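Local coordinates for protein putative alpha-ketoglutarate-dependent taurine dioxygenase (PDB 5HSX) that probably acts as an iron(II)- and 2-oxoglutarate-dependent dioxygenase of the TfdA/TauD family, at residues E70-V73 / A74-Q78. Residues are numbered along the deposited sequence; the frame is centred on the assembly and turned at random.
Sequences EQHV and AFSAQ. With EDO (1,2-ethanediol), chain S.
Ser76 folds its hydroxyl back onto the carbonyl of His72, one turn earlier in the short alpha-helix 69-77, which lies against strand 135-140 of the main mixed sheet in this TauD/TfdA-type fold of the cupin clan. Ser76 CB lies 3.5 Å from His72 O. From there OG stands anti to the carbonyl carbon of Ser76, beside its backbone N (chi1 -52°), and this sets Ser76 OG 2.7 Å from His72 O as a hydrogen-bond donor. His72 O also accepts the helical i+4 to i hydrogen bond from Ser76 N, 3.1 Å away. The two donors approach from opposite faces of the carbonyl plane, so one acceptor is gripped twice by a single residue. Ser76 OG is also hydrogen-bonded to Thr291 OG1 on strand 287-293. The His72 ring, with CG anti to the backbone N (chi1 -175°), is held by hydrogen bonds at both nitrogens: ND1 with Arg139 NH1 and NE2 with Ile137 O. Phe75 and Ser76 both pack on Ile137. On the exposed side, Glu70 OE1 accepts a hydrogen bond from O1 of a 1,2-ethanediol, probably from the crystallisation liquor. Ser76 OG meets the His72 ring obliquely, 3.6 Å from His72 CD2.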
ATOM      1  N   GLU B  70     -21.292  23.219  -6.580  1.00 31.85           N
ATOM      2  CA  GLU B  70     -22.448  23.428  -5.714  1.00 34.04           C
ATOM      3  C   GLU B  70     -22.956  22.115  -5.134  1.00 33.71           C
ATOM      4  O   GLU B  70     -23.302  22.047  -3.949  1.00 32.04           O
ATOM      5  CB  GLU B  70     -23.570  24.135  -6.476  1.00 41.99           C
ATOM      6  CG  GLU B  70     -23.313  25.606  -6.759  1.00 56.80           C
ATOM      7  CD  GLU B  70     -22.497  25.836  -8.023  1.00 69.43           C
ATOM      8  OE1 GLU B  70     -21.910  24.867  -8.559  1.00 67.67           O
ATOM      9  OE2 GLU B  70     -22.455  26.995  -8.487  1.00 74.52           O
ATOM     10  N   GLN B  71     -23.017  21.062  -5.953  1.00 35.01           N
ATOM     11  CA  GLN B  71     -23.487  19.776  -5.448  1.00 35.90           C
ATOM     12  C   GLN B  71     -22.503  19.187  -4.448  1.00 30.96           C
ATOM     13  O   GLN B  71     -22.910  18.581  -3.452  1.00 29.48           O
ATOM     14  CB  GLN B  71     -23.731  18.813  -6.609  1.00 31.73           C
ATOM     15  CG  GLN B  71     -24.975  19.162  -7.424  1.00 36.14           C
ATOM     16  CD  GLN B  71     -24.962  18.540  -8.815  1.00 39.95           C
ATOM     17  OE1 GLN B  71     -23.923  18.087  -9.301  1.00 36.28           O
ATOM     18  NE2 GLN B  71     -26.124  18.523  -9.463  1.00 38.90           N
ATOM     19  N   HIS B  72     -21.204  19.365  -4.697  1.00 26.57           N
ATOM     20  CA  HIS B  72     -20.179  18.904  -3.765  1.00 28.67           C
ATOM     21  C   HIS B  72     -20.324  19.601  -2.413  1.00 28.00           C
ATOM     22  O   HIS B  72     -20.281  18.958  -1.355  1.00 27.70           O
ATOM     23  CB  HIS B  72     -18.802  19.156  -4.399  1.00 28.32           C
ATOM     24  CG  HIS B  72     -17.635  18.629  -3.621  1.00 26.12           C
ATOM     25  ND1 HIS B  72     -16.347  18.666  -4.121  1.00 26.44           N
ATOM     26  CD2 HIS B  72     -17.545  18.063  -2.394  1.00 24.46           C
ATOM     27  CE1 HIS B  72     -15.518  18.144  -3.237  1.00 26.55           C
ATOM     28  NE2 HIS B  72     -16.218  17.772  -2.179  1.00 25.32           N
ATOM     29  N   VAL B  73     -20.516  20.920  -2.428  1.00 27.28           N
ATOM     30  CA  VAL B  73     -20.705  21.653  -1.179  1.00 28.53           C
ATOM     31  C   VAL B  73     -21.997  21.220  -0.500  1.00 30.82           C
ATOM     32  O   VAL B  73     -22.034  21.012   0.721  1.00 28.48           O
ATOM     33  CB  VAL B  73     -20.679  23.173  -1.437  1.00 28.03           C
ATOM     34  CG1 VAL B  73     -21.163  23.947  -0.203  1.00 30.63           C
ATOM     35  CG2 VAL B  73     -19.273  23.613  -1.836  1.00 27.19           C
ATOM     36  N   ALA B  74     -23.076  21.074  -1.277  1.00 30.49           N
ATOM     37  CA  ALA B  74     -24.362  20.696  -0.693  1.00 32.16           C
ATOM     38  C   ALA B  74     -24.293  19.322  -0.037  1.00 32.18           C
ATOM     39  O   ALA B  74     -24.852  19.114   1.047  1.00 32.86           O
ATOM     40  CB  ALA B  74     -25.459  20.729  -1.756  1.00 34.94           C
ATOM     41  N   PHE B  75     -23.609  18.370  -0.677  1.00 28.02           N
ATOM     42  CA  PHE B  75     -23.429  17.065  -0.054  1.00 29.40           C
ATOM     43  C   PHE B  75     -22.662  17.187   1.252  1.00 31.90           C
ATOM     44  O   PHE B  75     -23.038  16.581   2.262  1.00 30.85           O
ATOM     45  CB  PHE B  75     -22.695  16.115  -0.999  1.00 29.75           C
ATOM     46  CG  PHE B  75     -22.250  14.827  -0.345  1.00 31.23           C
ATOM     47  CD1 PHE B  75     -23.155  13.801  -0.113  1.00 34.38           C
ATOM     48  CD2 PHE B  75     -20.927  14.640   0.032  1.00 33.76           C
ATOM     49  CE1 PHE B  75     -22.749  12.610   0.485  1.00 29.18           C
ATOM     50  CE2 PHE B  75     -20.515  13.449   0.636  1.00 32.30           C
ATOM     51  CZ  PHE B  75     -21.434  12.437   0.860  1.00 27.97           C
ATOM     52  N   SER B  76     -21.583  17.973   1.243  1.00 25.61           N
ATOM     53  CA  SER B  76     -20.732  18.095   2.419  1.00 22.55           C
ATOM     54  C   SER B  76     -21.477  18.714   3.593  1.00 23.05           C
ATOM     55  O   SER B  76     -21.283  18.300   4.743  1.00 26.39           O
ATOM     56  CB  SER B  76     -19.506  18.933   2.074  1.00 27.97           C
ATOM     57  OG  SER B  76     -18.873  18.426   0.920  1.00 25.95           O
ATOM     58  N   ALA B  77     -22.325  19.710   3.329  1.00 24.07           N
ATOM     59  CA  ALA B  77     -22.983  20.437   4.415  1.00 25.39           C
ATOM     60  C   ALA B  77     -23.968  19.570   5.182  1.00 31.62           C
ATOM     61  O   ALA B  77     -24.403  19.959   6.273  1.00 31.96           O
ATOM     62  CB  ALA B  77     -23.706  21.673   3.872  1.00 31.83           C
ATOM     63  N   GLN B  78     -24.334  18.411   4.638  1.00 29.82           N
ATOM     64  CA  GLN B  78     -25.204  17.491   5.358  1.00 33.43           C
ATOM     65  C   GLN B  78     -24.486  16.798   6.507  1.00 34.18           C
ATOM     66  O   GLN B  78     -25.144  16.157   7.333  1.00 31.08           O
ATOM     67  CB  GLN B  78     -25.777  16.454   4.387  1.00 29.87           C
ATOM     68  CG  GLN B  78     -26.636  17.077   3.292  1.00 35.19           C
ATOM     69  CD  GLN B  78     -27.036  16.092   2.203  1.00 43.77           C
ATOM     70  OE1 GLN B  78     -28.195  16.052   1.785  1.00 45.37           O
ATOM     71  NE2 GLN B  78     -26.075  15.307   1.726  1.00 44.33           N
TER
HETATM   72  C1  EDO S 407     -19.245  23.233 -11.341  1.00 60.44           C
HETATM   73  O1  EDO S 407     -19.661  24.499 -10.810  1.00 68.45           O
HETATM   74  C2  EDO S 407     -17.726  23.178 -11.419  1.00 62.30           C
HETATM   75  O2  EDO S 407     -17.283  21.818 -11.477  1.00 60.33           O